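Local coordinates for RabGAP/TBC protein (Chlamydomonas reinhardtii, PDB 4P17) that is of unknown function but adopts the all-helical TBC fold of RabGAPs, the proteins that speed GTP hydrolysis by Rab GTPases, at residues A[55-60]-A[253-258]; A[92-97]-A[172-177]; A[14-19]-A[71-76]; A[117-120]-A[124-127]. One frame throughout, in Å; residues are numbered along the deposited sequence.

Interaction 1: A[55-60]-A[253-258]; sequences SNETKL and LFYEGP
Tyr255 and Leu60 meet because each turns its side chain back from its own backbone nitrogen: CG stands opposite N in both, with chi1 at -176° in Tyr255 and -178° in Leu60. From the last turn of helix 243-256 the phenol ring therefore reaches across to the first turn of helix 57-65, bridging backbones that stay 9.1 Å apart between Leu60 CA and Tyr255 CA. The leucine uses one branch. Its CD2 lies 3.4 Å from Tyr255 CE1 and meets the ring obliquely, while Leu60 CG follows at 3.8 Å from the same CE1. Lys61 and Ile64, further along helix 57-65, also touch the ring, so the phenol lies against successive turns of this helix.

Glu57 crosses the tyrosine obliquely, its carboxylate turned 81° from the ring plane, and its OE2 is 3.4 Å from Tyr255 OH. The modelled approach of the Glu57 methylene to that oxygen is too tight to be trusted. Both ends of the contact are helix termini. Asn56 is the N-cap of helix 57-65, its OD1 receiving a weak bond from Thr58 N at 3.2 Å, and its carbonyl O takes Leu60 N at 2.9 Å. Next to the tyrosine, Glu256 forms a salt bridge with Arg65. In the pairing of helices 243-256 and 57-65 the clearest contact here is Leu60 CD2 against the ring; the exposed, doubtfully placed Glu57 might make loss of the phenol proton less likely, but the effect would be modest at most.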
loop_
_atom_site.group_PDB
_atom_site.type_symbol
_atom_site.label_atom_id
_atom_site.label_comp_id
_atom_site.label_asym_id
_atom_site.label_seq_id
_atom_site.Cartn_x
_atom_site.Cartn_y
_atom_site.Cartn_z
ATOM N N SER A 55 -6.456 -24.179 -0.382
ATOM C CA SER A 55 -7.170 -24.479 0.837
ATOM C C SER A 55 -6.229 -24.346 2.027
ATOM O O SER A 55 -6.612 -23.851 3.088
ATOM C CB SER A 55 -7.763 -25.889 0.755
ATOM N N ASN A 56 -4.987 -24.778 1.833
ATOM C CA ASN A 56 -3.966 -24.724 2.871
ATOM C C ASN A 56 -3.590 -23.287 3.184
ATOM O O ASN A 56 -2.992 -22.599 2.361
ATOM C CB ASN A 56 -2.734 -25.503 2.428
ATOM C CG ASN A 56 -1.682 -25.592 3.502
ATOM O OD1 ASN A 56 -1.899 -25.160 4.637
ATOM N ND2 ASN A 56 -0.521 -26.162 3.151
ATOM N N GLU A 57 -3.927 -22.828 4.380
ATOM C CA GLU A 57 -3.725 -21.429 4.696
ATOM C C GLU A 57 -2.261 -21.072 4.908
ATOM O O GLU A 57 -1.837 -19.928 4.677
ATOM C CB GLU A 57 -4.515 -21.054 5.926
ATOM C CG GLU A 57 -4.757 -19.608 5.916
ATOM C CD GLU A 57 -5.430 -19.109 7.125
ATOM O OE1 GLU A 57 -5.297 -19.778 8.166
ATOM O OE2 GLU A 57 -6.069 -18.038 7.025
ATOM N N THR A 58 -1.494 -22.050 5.354
ATOM C CA THR A 58 -0.063 -21.893 5.489
ATOM C C THR A 58 0.537 -21.686 4.120
ATOM O O THR A 58 1.399 -20.801 3.929
ATOM C CB THR A 58 0.580 -23.125 6.165
ATOM O OG1 THR A 58 -0.059 -23.361 7.426
ATOM C CG2 THR A 58 2.078 -22.919 6.384
ATOM N N LYS A 59 0.089 -22.491 3.154
ATOM C CA LYS A 59 0.650 -22.382 1.806
ATOM C C LYS A 59 0.220 -21.064 1.193
ATOM O O LYS A 59 0.988 -20.423 0.465
ATOM C CB LYS A 59 0.212 -23.542 0.904
ATOM N N LEU A 60 -1.012 -20.651 1.473
ATOM C CA LEU A 60 -1.509 -19.413 0.847
ATOM C C LEU A 60 -0.734 -18.207 1.375
ATOM O O LEU A 60 -0.323 -17.322 0.616
ATOM C CB LEU A 60 -3.003 -19.236 1.095
ATOM C CG LEU A 60 -3.663 -18.019 0.465
ATOM C CD1 LEU A 60 -3.329 -17.887 -1.024
ATOM C CD2 LEU A 60 -5.170 -18.037 0.690
ATOM N N LEU A 253 -0.750 -7.215 3.220
ATOM C CA LEU A 253 -1.678 -6.426 4.029
ATOM C C LEU A 253 -3.112 -6.930 3.889
ATOM O O LEU A 253 -3.870 -7.017 4.871
ATOM C CB LEU A 253 -1.638 -4.944 3.631
ATOM C CG LEU A 253 -2.654 -4.010 4.307
ATOM C CD1 LEU A 253 -2.416 -3.953 5.825
ATOM C CD2 LEU A 253 -2.646 -2.607 3.705
ATOM N N PHE A 254 -3.494 -7.212 2.653
ATOM C CA PHE A 254 -4.866 -7.631 2.347
ATOM C C PHE A 254 -5.125 -9.080 2.741
ATOM O O PHE A 254 -6.251 -9.533 2.648
ATOM C CB PHE A 254 -5.184 -7.451 0.835
ATOM C CG PHE A 254 -5.229 -5.993 0.390
ATOM C CD1 PHE A 254 -5.840 -5.033 1.182
ATOM C CD2 PHE A 254 -4.650 -5.587 -0.792
ATOM C CE1 PHE A 254 -5.863 -3.704 0.794
ATOM C CE2 PHE A 254 -4.665 -4.257 -1.160
ATOM C CZ PHE A 254 -5.271 -3.328 -0.369
ATOM N N TYR A 255 -4.098 -9.792 3.196
ATOM C CA TYR A 255 -4.271 -11.173 3.675
ATOM C C TYR A 255 -3.978 -11.347 5.170
ATOM O O TYR A 255 -4.729 -12.008 5.890
ATOM C CB TYR A 255 -3.378 -12.107 2.874
ATOM C CG TYR A 255 -3.593 -13.539 3.262
ATOM C CD1 TYR A 255 -4.636 -14.269 2.720
ATOM C CD2 TYR A 255 -2.746 -14.162 4.152
ATOM C CE1 TYR A 255 -4.840 -15.582 3.075
ATOM C CE2 TYR A 255 -2.945 -15.478 4.513
ATOM C CZ TYR A 255 -3.981 -16.172 3.963
ATOM O OH TYR A 255 -4.149 -17.474 4.330
ATOM N N GLU A 256 -2.890 -10.747 5.641
ATOM C CA GLU A 256 -2.452 -10.934 7.018
ATOM C C GLU A 256 -2.923 -9.825 7.951
ATOM O O GLU A 256 -2.961 -10.020 9.156
ATOM C CB GLU A 256 -0.920 -11.004 7.074
ATOM C CG GLU A 256 -0.332 -12.133 6.281
ATOM C CD GLU A 256 1.121 -12.342 6.568
ATOM O OE1 GLU A 256 1.541 -12.235 7.746
ATOM O OE2 GLU A 256 1.841 -12.624 5.608
ATOM N N GLY A 257 -3.227 -8.649 7.411
ATOM C CA GLY A 257 -3.694 -7.540 8.236
ATOM C C GLY A 257 -2.642 -6.486 8.574
ATOM O O GLY A 257 -1.526 -6.543 8.091
ATOM N N PRO A 258 -2.984 -5.546 9.454
ATOM C CA PRO A 258 -2.173 -4.325 9.577
ATOM C C PRO A 258 -0.820 -4.484 10.276
ATOM O O PRO A 258 -0.056 -3.524 10.254
ATOM C CB PRO A 258 -3.066 -3.382 10.386
ATOM C CG PRO A 258 -4.029 -4.271 11.114
ATOM C CD PRO A 258 -4.171 -5.537 10.334
#

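Interaction 2: A[92-97]-A[172-177]; sequences ANYYSI and AFWLLA
One face of the Phe173 ring carries Tyr95, whose CD1 stands 3.4 Å above the plane, displaced toward the rim, while at the edge of the same ring, in its plane, lies Trp174 CE2. The indole in turn has Phe173 CE2 over the centre of one face. Tyr94 presents its ring edge to Phe173 CZ, 4.3 Å from Tyr94 CE2. Four aromatic side chains thus close the gap between helix 94-102 and helix 169-183, two helices of the all-alpha TBC fold.

The pairings across the gap are oblique. Tyr95 and Phe173 pass each other antiparallel as side chains, with ring centroids 5.0 Å apart and planes inclined at 52°. The torsion about CA-CB, 173° in Phe173, sets its ring opposite its own backbone nitrogen and out toward the tyrosines, and Tyr95 CE1 also rests on the phenylalanine stem, 3.6 Å from Phe173 CB. Tyr94 and Trp174 cross nearly at a right angle as side chains, although their ring planes are only 32° apart. The touching point there is the far corner of the indole, CH2, at 3.6 Å from Tyr94 CD2.

Two polar ends have partners beyond the pair: Tyr94 OH hydrogen-bonds to His144 on helix 128-144, and Trp174 NE1 to Glu170, one turn earlier. His144 also meets Phe173 edge-to-face, which brings helix 128-144 into the cluster. Tyr95 reaches the same helix through Val137 and Ala140. Where helix 94-102 begins, Asn93 O takes two donors: Ile97 N at 3.1 Å and Ser96 OG at 2.7 Å.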
loop_
_atom_site.group_PDB
_atom_site.type_symbol
_atom_site.label_atom_id
_atom_site.label_comp_id
_atom_site.label_asym_id
_atom_site.label_seq_id
_atom_site.Cartn_x
_atom_site.Cartn_y
_atom_site.Cartn_z
ATOM N N ALA A 92 -26.737 -4.712 -6.237
ATOM C CA ALA A 92 -25.788 -4.595 -7.360
ATOM C C ALA A 92 -25.607 -3.157 -7.833
ATOM O O ALA A 92 -24.594 -2.819 -8.451
ATOM C CB ALA A 92 -26.229 -5.466 -8.516
ATOM N N ASN A 93 -26.587 -2.307 -7.540
ATOM C CA ASN A 93 -26.545 -0.916 -7.992
ATOM C C ASN A 93 -26.014 0.000 -6.899
ATOM O O ASN A 93 -26.087 1.216 -7.026
ATOM C CB ASN A 93 -27.937 -0.439 -8.430
ATOM C CG ASN A 93 -28.920 -0.407 -7.292
ATOM O OD1 ASN A 93 -28.691 -1.013 -6.243
ATOM N ND2 ASN A 93 -30.039 0.302 -7.487
ATOM N N TYR A 94 -25.486 -0.590 -5.828
ATOM C CA TYR A 94 -25.126 0.179 -4.638
ATOM C C TYR A 94 -24.020 1.186 -4.911
ATOM O O TYR A 94 -24.146 2.349 -4.545
ATOM C CB TYR A 94 -24.713 -0.757 -3.488
ATOM C CG TYR A 94 -24.422 -0.042 -2.187
ATOM C CD1 TYR A 94 -25.438 0.297 -1.304
ATOM C CD2 TYR A 94 -23.112 0.292 -1.843
ATOM C CE1 TYR A 94 -25.165 0.951 -0.113
ATOM C CE2 TYR A 94 -22.823 0.936 -0.671
ATOM C CZ TYR A 94 -23.854 1.263 0.198
ATOM O OH TYR A 94 -23.547 1.880 1.362
ATOM N N TYR A 95 -22.939 0.760 -5.552
ATOM C CA TYR A 95 -21.849 1.680 -5.821
ATOM C C TYR A 95 -22.368 2.870 -6.646
ATOM O O TYR A 95 -22.112 4.023 -6.317
ATOM C CB TYR A 95 -20.674 0.962 -6.533
ATOM C CG TYR A 95 -19.631 1.931 -7.018
ATOM C CD1 TYR A 95 -18.875 2.684 -6.120
ATOM C CD2 TYR A 95 -19.427 2.135 -8.391
ATOM C CE1 TYR A 95 -17.929 3.617 -6.581
ATOM C CE2 TYR A 95 -18.488 3.061 -8.849
ATOM C CZ TYR A 95 -17.742 3.787 -7.938
ATOM O OH TYR A 95 -16.819 4.689 -8.387
ATOM N N SER A 96 -23.137 2.597 -7.691
ATOM C CA SER A 96 -23.636 3.665 -8.556
ATOM C C SER A 96 -24.519 4.650 -7.778
ATOM O O SER A 96 -24.503 5.853 -8.061
ATOM C CB SER A 96 -24.405 3.073 -9.738
ATOM O OG SER A 96 -25.662 2.579 -9.328
ATOM N N ILE A 97 -25.260 4.146 -6.787
ATOM C CA ILE A 97 -26.074 5.010 -5.925
ATOM C C ILE A 97 -25.159 5.889 -5.082
ATOM O O ILE A 97 -25.399 7.076 -4.926
ATOM C CB ILE A 97 -27.010 4.205 -4.996
ATOM C CG1 ILE A 97 -28.146 3.573 -5.806
ATOM C CG2 ILE A 97 -27.635 5.109 -3.930
ATOM C CD1 ILE A 97 -28.895 2.485 -5.081
ATOM N N ALA A 172 -12.203 -0.955 -6.732
ATOM C CA ALA A 172 -11.418 -0.072 -5.882
ATOM C C ALA A 172 -12.251 0.433 -4.714
ATOM O O ALA A 172 -11.791 0.464 -3.582
ATOM C CB ALA A 172 -10.861 1.064 -6.718
ATOM N N PHE A 173 -13.513 0.781 -4.974
ATOM C CA PHE A 173 -14.425 1.167 -3.918
ATOM C C PHE A 173 -14.617 0.067 -2.848
ATOM O O PHE A 173 -14.565 0.323 -1.661
ATOM C CB PHE A 173 -15.780 1.546 -4.530
ATOM C CG PHE A 173 -16.845 1.804 -3.508
ATOM C CD1 PHE A 173 -17.013 3.076 -2.963
ATOM C CD2 PHE A 173 -17.707 0.782 -3.129
ATOM C CE1 PHE A 173 -18.007 3.322 -2.038
ATOM C CE2 PHE A 173 -18.694 1.000 -2.170
ATOM C CZ PHE A 173 -18.861 2.266 -1.646
ATOM N N TRP A 174 -14.802 -1.178 -3.265
ATOM C CA TRP A 174 -15.049 -2.223 -2.294
ATOM C C TRP A 174 -13.743 -2.624 -1.557
ATOM O O TRP A 174 -13.773 -2.987 -0.370
ATOM C CB TRP A 174 -15.722 -3.417 -2.979
ATOM C CG TRP A 174 -17.136 -3.093 -3.312
ATOM C CD1 TRP A 174 -17.698 -2.986 -4.550
ATOM C CD2 TRP A 174 -18.184 -2.824 -2.372
ATOM N NE1 TRP A 174 -19.046 -2.681 -4.437
ATOM C CE2 TRP A 174 -19.360 -2.559 -3.112
ATOM C CE3 TRP A 174 -18.241 -2.780 -0.979
ATOM C CZ2 TRP A 174 -20.578 -2.258 -2.494
ATOM C CZ3 TRP A 174 -19.434 -2.447 -0.367
ATOM C CH2 TRP A 174 -20.593 -2.204 -1.128
ATOM N N LEU A 175 -12.609 -2.494 -2.228
ATOM C CA LEU A 175 -11.320 -2.780 -1.571
ATOM C C LEU A 175 -11.004 -1.698 -0.533
ATOM O O LEU A 175 -10.512 -2.002 0.553
ATOM C CB LEU A 175 -10.195 -2.908 -2.601
ATOM C CG LEU A 175 -8.814 -3.351 -2.092
ATOM C CD1 LEU A 175 -8.780 -4.820 -1.605
ATOM C CD2 LEU A 175 -7.796 -3.194 -3.213
ATOM N N LEU A 176 -11.281 -0.441 -0.869
ATOM C CA LEU A 176 -11.134 0.657 0.070
ATOM C C LEU A 176 -12.048 0.413 1.299
ATOM O O LEU A 176 -11.637 0.583 2.440
ATOM C CB LEU A 176 -11.467 1.979 -0.619
ATOM C CG LEU A 176 -11.351 3.225 0.265
ATOM C CD1 LEU A 176 -9.898 3.473 0.715
ATOM C CD2 LEU A 176 -11.899 4.433 -0.471
ATOM N N ALA A 177 -13.300 0.004 1.067
ATOM C CA ALA A 177 -14.199 -0.293 2.179
ATOM C C ALA A 177 -13.627 -1.393 3.067
ATOM O O ALA A 177 -13.574 -1.260 4.301
ATOM C CB ALA A 177 -15.577 -0.719 1.653
#

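Interaction 3: A[14-19]-A[71-76]; sequences DLYGFP and TLRNWV
Tyr16 meets Arg73 through its hydroxyl, which comes up to the edge of the guanidinium and takes a hydrogen bond from NH1. Arg73 NH1 and Tyr16 OH are 2.9 Å apart, the N-H...O angle is 150°, and the oxygen lies close to the guanidinium plane. NH1 likewise sits at the edge of the phenol ring, near its plane, although the two flat groups are inclined at 39°. Arg73 CD also comes to 3.7 Å from Tyr16 OH, so the end of the arginine chain packs against the hydroxyl. The arginine chain is extended from CG to NE, which carries its charged end from the first turn of helix 73-80 out to the loop. There NH2 forms a salt bridge with Asp251 of helix 243-256, so the guanidinium ties the loop and two helices of the TBC fold together.

The tyrosine is presented by a type I beta turn, Asp14 to Gly17, in the segment that precedes helix 27-50. Gly17 N bonds to Asp14 O at 3.0 Å, and just outside the turn Asp14 N bonds to Phe18 O at 2.8 Å. Asp14 OD1 adds a bond from Phe18 N at 2.9 Å, met from above the carboxylate plane, while OD2 is taken by Ser243. With chi1 of Tyr16 at -73°, CG stands beside the backbone nitrogen, opposite the carbonyl carbon. Leu15 CD2 sits over one face of the Tyr16 ring, offset toward the rim; Pro70 touches the same tyrosine.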
loop_
_atom_site.group_PDB
_atom_site.type_symbol
_atom_site.label_atom_id
_atom_site.label_comp_id
_atom_site.label_asym_id
_atom_site.label_seq_id
_atom_site.Cartn_x
_atom_site.Cartn_y
_atom_site.Cartn_z
ATOM N N ASP A 14 7.768 1.989 -14.642
ATOM C CA ASP A 14 7.558 0.687 -14.015
ATOM C C ASP A 14 6.344 -0.027 -14.623
ATOM O O ASP A 14 5.773 0.430 -15.606
ATOM C CB ASP A 14 7.433 0.822 -12.479
ATOM C CG ASP A 14 6.231 1.590 -12.024
ATOM O OD1 ASP A 14 5.237 1.763 -12.791
ATOM O OD2 ASP A 14 6.300 1.996 -10.839
ATOM N N LEU A 15 5.964 -1.150 -14.024
ATOM C CA LEU A 15 4.974 -2.030 -14.631
ATOM C C LEU A 15 3.674 -1.298 -14.762
ATOM O O LEU A 15 2.948 -1.450 -15.732
ATOM C CB LEU A 15 4.790 -3.299 -13.802
ATOM C CG LEU A 15 3.594 -4.155 -14.214
ATOM C CD1 LEU A 15 3.844 -4.656 -15.642
ATOM C CD2 LEU A 15 3.386 -5.303 -13.232
ATOM N N TYR A 16 3.401 -0.474 -13.777
ATOM C CA TYR A 16 2.109 0.197 -13.692
ATOM C C TYR A 16 2.105 1.549 -14.398
ATOM O O TYR A 16 1.105 2.279 -14.343
ATOM C CB TYR A 16 1.773 0.348 -12.218
ATOM C CG TYR A 16 1.391 -0.960 -11.607
ATOM C CD1 TYR A 16 0.188 -1.579 -11.931
ATOM C CD2 TYR A 16 2.244 -1.607 -10.738
ATOM C CE1 TYR A 16 -0.162 -2.794 -11.372
ATOM C CE2 TYR A 16 1.898 -2.817 -10.180
ATOM C CZ TYR A 16 0.710 -3.401 -10.486
ATOM O OH TYR A 16 0.422 -4.614 -9.923
ATOM N N GLY A 17 3.202 1.866 -15.074
ATOM C CA GLY A 17 3.283 3.075 -15.877
ATOM C C GLY A 17 3.836 4.321 -15.201
ATOM O O GLY A 17 3.789 5.400 -15.788
ATOM N N PHE A 18 4.332 4.200 -13.973
ATOM C CA PHE A 18 4.918 5.361 -13.272
ATOM C C PHE A 18 6.325 5.534 -13.754
ATOM O O PHE A 18 7.035 4.537 -13.906
ATOM C CB PHE A 18 4.937 5.155 -11.749
ATOM C CG PHE A 18 3.574 5.088 -11.137
ATOM C CD1 PHE A 18 2.917 6.235 -10.740
ATOM C CD2 PHE A 18 2.931 3.871 -10.988
ATOM C CE1 PHE A 18 1.658 6.154 -10.192
ATOM C CE2 PHE A 18 1.686 3.791 -10.461
ATOM C CZ PHE A 18 1.044 4.927 -10.053
ATOM N N PRO A 19 6.732 6.781 -14.026
ATOM C CA PRO A 19 8.149 6.980 -14.343
ATOM C C PRO A 19 9.003 6.685 -13.143
ATOM O O PRO A 19 8.602 7.033 -12.029
ATOM C CB PRO A 19 8.239 8.467 -14.705
ATOM C CG PRO A 19 6.889 8.887 -15.012
ATOM C CD PRO A 19 5.965 8.029 -14.183
ATOM N N THR A 71 -1.229 -9.556 -12.535
ATOM C CA THR A 71 -2.474 -9.698 -13.279
ATOM C C THR A 71 -3.546 -10.352 -12.417
ATOM O O THR A 71 -4.746 -10.252 -12.745
ATOM C CB THR A 71 -2.246 -10.480 -14.613
ATOM O OG1 THR A 71 -3.410 -10.401 -15.453
ATOM C CG2 THR A 71 -1.915 -11.932 -14.400
ATOM N N LEU A 72 -3.136 -11.056 -11.357
ATOM C CA LEU A 72 -4.082 -11.651 -10.419
ATOM C C LEU A 72 -4.397 -10.816 -9.209
ATOM O O LEU A 72 -5.049 -11.311 -8.300
ATOM C CB LEU A 72 -3.564 -13.011 -9.917
ATOM C CG LEU A 72 -3.444 -14.096 -10.990
ATOM C CD1 LEU A 72 -3.039 -15.422 -10.354
ATOM C CD2 LEU A 72 -4.782 -14.270 -11.727
ATOM N N ARG A 73 -3.927 -9.572 -9.127
ATOM C CA ARG A 73 -4.117 -8.919 -7.854
ATOM C C ARG A 73 -5.611 -8.621 -7.672
ATOM O O ARG A 73 -6.105 -8.715 -6.580
ATOM C CB ARG A 73 -3.248 -7.697 -7.728
ATOM C CG ARG A 73 -1.855 -8.076 -7.431
ATOM C CD ARG A 73 -0.906 -6.879 -7.357
ATOM N NE ARG A 73 0.292 -7.264 -6.634
ATOM C CZ ARG A 73 1.535 -7.091 -7.035
ATOM N NH1 ARG A 73 1.839 -6.426 -8.164
ATOM N NH2 ARG A 73 2.512 -7.539 -6.264
ATOM N N ASN A 74 -6.330 -8.306 -8.744
ATOM C CA ASN A 74 -7.769 -8.060 -8.601
ATOM C C ASN A 74 -8.398 -9.328 -8.022
ATOM O O ASN A 74 -9.068 -9.263 -7.023
ATOM C CB ASN A 74 -8.388 -7.650 -9.950
ATOM C CG ASN A 74 -9.815 -7.116 -9.815
ATOM O OD1 ASN A 74 -10.534 -7.487 -8.918
ATOM N ND2 ASN A 74 -10.221 -6.257 -10.737
ATOM N N TRP A 75 -8.112 -10.477 -8.622
ATOM C CA TRP A 75 -8.671 -11.761 -8.177
ATOM C C TRP A 75 -8.371 -12.044 -6.693
ATOM O O TRP A 75 -9.267 -12.327 -5.878
ATOM C CB TRP A 75 -8.124 -12.902 -9.062
ATOM C CG TRP A 75 -8.683 -14.246 -8.739
ATOM C CD1 TRP A 75 -9.996 -14.603 -8.712
ATOM C CD2 TRP A 75 -7.937 -15.436 -8.409
ATOM N NE1 TRP A 75 -10.120 -15.939 -8.386
ATOM C CE2 TRP A 75 -8.871 -16.467 -8.191
ATOM C CE3 TRP A 75 -6.586 -15.721 -8.288
ATOM C CZ2 TRP A 75 -8.479 -17.761 -7.857
ATOM C CZ3 TRP A 75 -6.201 -16.988 -7.941
ATOM C CH2 TRP A 75 -7.137 -17.996 -7.739
ATOM N N VAL A 76 -7.094 -11.990 -6.343
ATOM C CA VAL A 76 -6.676 -12.333 -4.991
ATOM C C VAL A 76 -7.033 -11.266 -3.961
ATOM O O VAL A 76 -7.507 -11.586 -2.890
ATOM C CB VAL A 76 -5.157 -12.569 -4.942
ATOM C CG1 VAL A 76 -4.704 -12.921 -3.541
ATOM C CG2 VAL A 76 -4.756 -13.664 -5.924
#

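Interaction 4: A[117-120]-A[124-127]; sequences HTFP and WLSS
Leu125 plants one methyl on the Phe119 ring: CD1 stands 3.5 Å from the ring centroid and only 6° off the normal, a well-centred CH-pi contact. Both residues belong to the loop between helices 108-114 and 128-144, where His117, Thr118, Phe119 and Pro120 align with the RTFP end of the TBC-family IxxDxxRTFP motif. By this alignment His117 probably stands where many active RabGAPs carry the arginine finger.

The tight side is this apolar one. The ring carbons are almost equally distant from the methyl, Leu125 CD1 lying 3.6 Å from Phe119 CD2 and 3.9 Å from Phe119 CE1, as expected for a group over the centre. Leu125 reaches it with CG opposite its own carbonyl carbon, chi1 -73°. Helix 153-164 also touches the pair, Leu160 at the phenylalanine and Val163 at the leucine.

Toward solvent the contact thins out. The CB of exposed Pro120 points away, and what meets Ser126 is backbone: Ser126 CB lies 3.4 Å from Phe119 O and 3.6 Å from Pro120 O. The serine hydroxyl is engaged elsewhere, with His122 O, and Phe119 O is held by Arg131. Leu125 and Ser126 are the middle residues of a type I turn, Trp124 to Ser127, that leads into helix 128-144. This helix is capped by Ser127 OG, which takes Gly130 N and donates to Trp124 O at 2.6 Å, in the carbonyl plane and on a lone pair.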
loop_
_atom_site.group_PDB
_atom_site.type_symbol
_atom_site.label_atom_id
_atom_site.label_comp_id
_atom_site.label_asym_id
_atom_site.label_seq_id
_atom_site.Cartn_x
_atom_site.Cartn_y
_atom_site.Cartn_z
ATOM N N HIS A 117 -1.957 17.805 -6.947
ATOM C CA HIS A 117 -0.534 17.586 -6.653
ATOM C C HIS A 117 -0.160 16.116 -6.409
ATOM O O HIS A 117 1.021 15.779 -6.215
ATOM C CB HIS A 117 -0.099 18.489 -5.472
ATOM C CG HIS A 117 -0.966 18.402 -4.257
ATOM N ND1 HIS A 117 -2.028 19.251 -4.039
ATOM C CD2 HIS A 117 -0.886 17.607 -3.163
ATOM C CE1 HIS A 117 -2.585 18.966 -2.874
ATOM N NE2 HIS A 117 -1.912 17.972 -2.324
ATOM N N THR A 118 -1.149 15.235 -6.467
ATOM C CA THR A 118 -0.873 13.804 -6.498
ATOM C C THR A 118 -0.672 13.356 -7.950
ATOM O O THR A 118 -1.109 14.045 -8.874
ATOM C CB THR A 118 -2.013 13.000 -5.877
ATOM O OG1 THR A 118 -3.219 13.321 -6.559
ATOM C CG2 THR A 118 -2.177 13.326 -4.388
ATOM N N PHE A 119 -0.028 12.205 -8.139
ATOM C CA PHE A 119 0.250 11.639 -9.478
ATOM C C PHE A 119 0.465 12.645 -10.585
ATOM O O PHE A 119 -0.265 12.658 -11.575
ATOM C CB PHE A 119 -0.877 10.711 -9.890
ATOM C CG PHE A 119 -1.077 9.615 -8.938
ATOM C CD1 PHE A 119 -0.034 8.759 -8.673
ATOM C CD2 PHE A 119 -2.267 9.473 -8.252
ATOM C CE1 PHE A 119 -0.173 7.755 -7.784
ATOM C CE2 PHE A 119 -2.407 8.457 -7.335
ATOM C CZ PHE A 119 -1.340 7.592 -7.117
ATOM N N PRO A 120 1.480 13.488 -10.431
ATOM C CA PRO A 120 1.738 14.416 -11.530
ATOM C C PRO A 120 2.090 13.677 -12.822
ATOM O O PRO A 120 1.708 14.129 -13.897
ATOM C CB PRO A 120 2.923 15.236 -11.023
ATOM C CG PRO A 120 3.642 14.304 -10.082
ATOM C CD PRO A 120 2.553 13.492 -9.422
ATOM N N TRP A 124 -2.236 7.891 -17.035
ATOM C CA TRP A 124 -3.699 7.769 -16.955
ATOM C C TRP A 124 -4.270 8.458 -15.700
ATOM O O TRP A 124 -5.312 9.103 -15.756
ATOM C CB TRP A 124 -4.127 6.296 -16.991
ATOM C CG TRP A 124 -5.617 6.191 -16.958
ATOM C CD1 TRP A 124 -6.477 6.435 -17.993
ATOM C CD2 TRP A 124 -6.415 5.861 -15.834
ATOM N NE1 TRP A 124 -7.770 6.278 -17.569
ATOM C CE2 TRP A 124 -7.759 5.936 -16.240
ATOM C CE3 TRP A 124 -6.129 5.526 -14.506
ATOM C CZ2 TRP A 124 -8.807 5.674 -15.370
ATOM C CZ3 TRP A 124 -7.168 5.258 -13.656
ATOM C CH2 TRP A 124 -8.494 5.325 -14.092
ATOM N N LEU A 125 -3.598 8.343 -14.560
ATOM C CA LEU A 125 -4.132 8.968 -13.362
ATOM C C LEU A 125 -4.106 10.503 -13.490
ATOM O O LEU A 125 -4.936 11.159 -12.865
ATOM C CB LEU A 125 -3.391 8.544 -12.103
ATOM C CG LEU A 125 -3.659 7.114 -11.607
ATOM C CD1 LEU A 125 -2.653 6.721 -10.557
ATOM C CD2 LEU A 125 -5.118 6.906 -11.070
ATOM N N SER A 126 -3.206 11.048 -14.320
ATOM C CA SER A 126 -3.107 12.501 -14.506
ATOM C C SER A 126 -3.962 12.934 -15.707
ATOM O O SER A 126 -4.078 14.123 -16.016
ATOM C CB SER A 126 -1.631 12.927 -14.685
ATOM O OG SER A 126 -1.096 12.430 -15.902
ATOM N N SER A 127 -4.615 11.971 -16.357
ATOM C CA SER A 127 -5.577 12.302 -17.411
ATOM C C SER A 127 -6.949 12.721 -16.839
ATOM O O SER A 127 -7.306 12.376 -15.716
ATOM C CB SER A 127 -5.750 11.116 -18.364
ATOM O OG SER A 127 -6.572 10.102 -17.823
#

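Along the chain, interaction 3 closes first, at helix 73-80; interaction 2 follows, and the short loop contact of interaction 4 falls between its two segments. Interaction 1 spans both of these and interlaces with interaction 3. Interactions 3 and 4 are neighbours, their centres about 16 Å apart, and touch where Phe18 CE1 lies 3.4 Å from Phe119 CE1. Interactions 1 and 2 have centres about 24 Å apart yet meet through Phe254 and Leu175, joining helices 243-256 and 169-183. Interactions 1 and 4, about 32 Å apart between centres, lie on opposite sides of the chain centre. Long-range contacts thus join the N-terminal loop and helix 57-65 to helices 73-80 and 243-256.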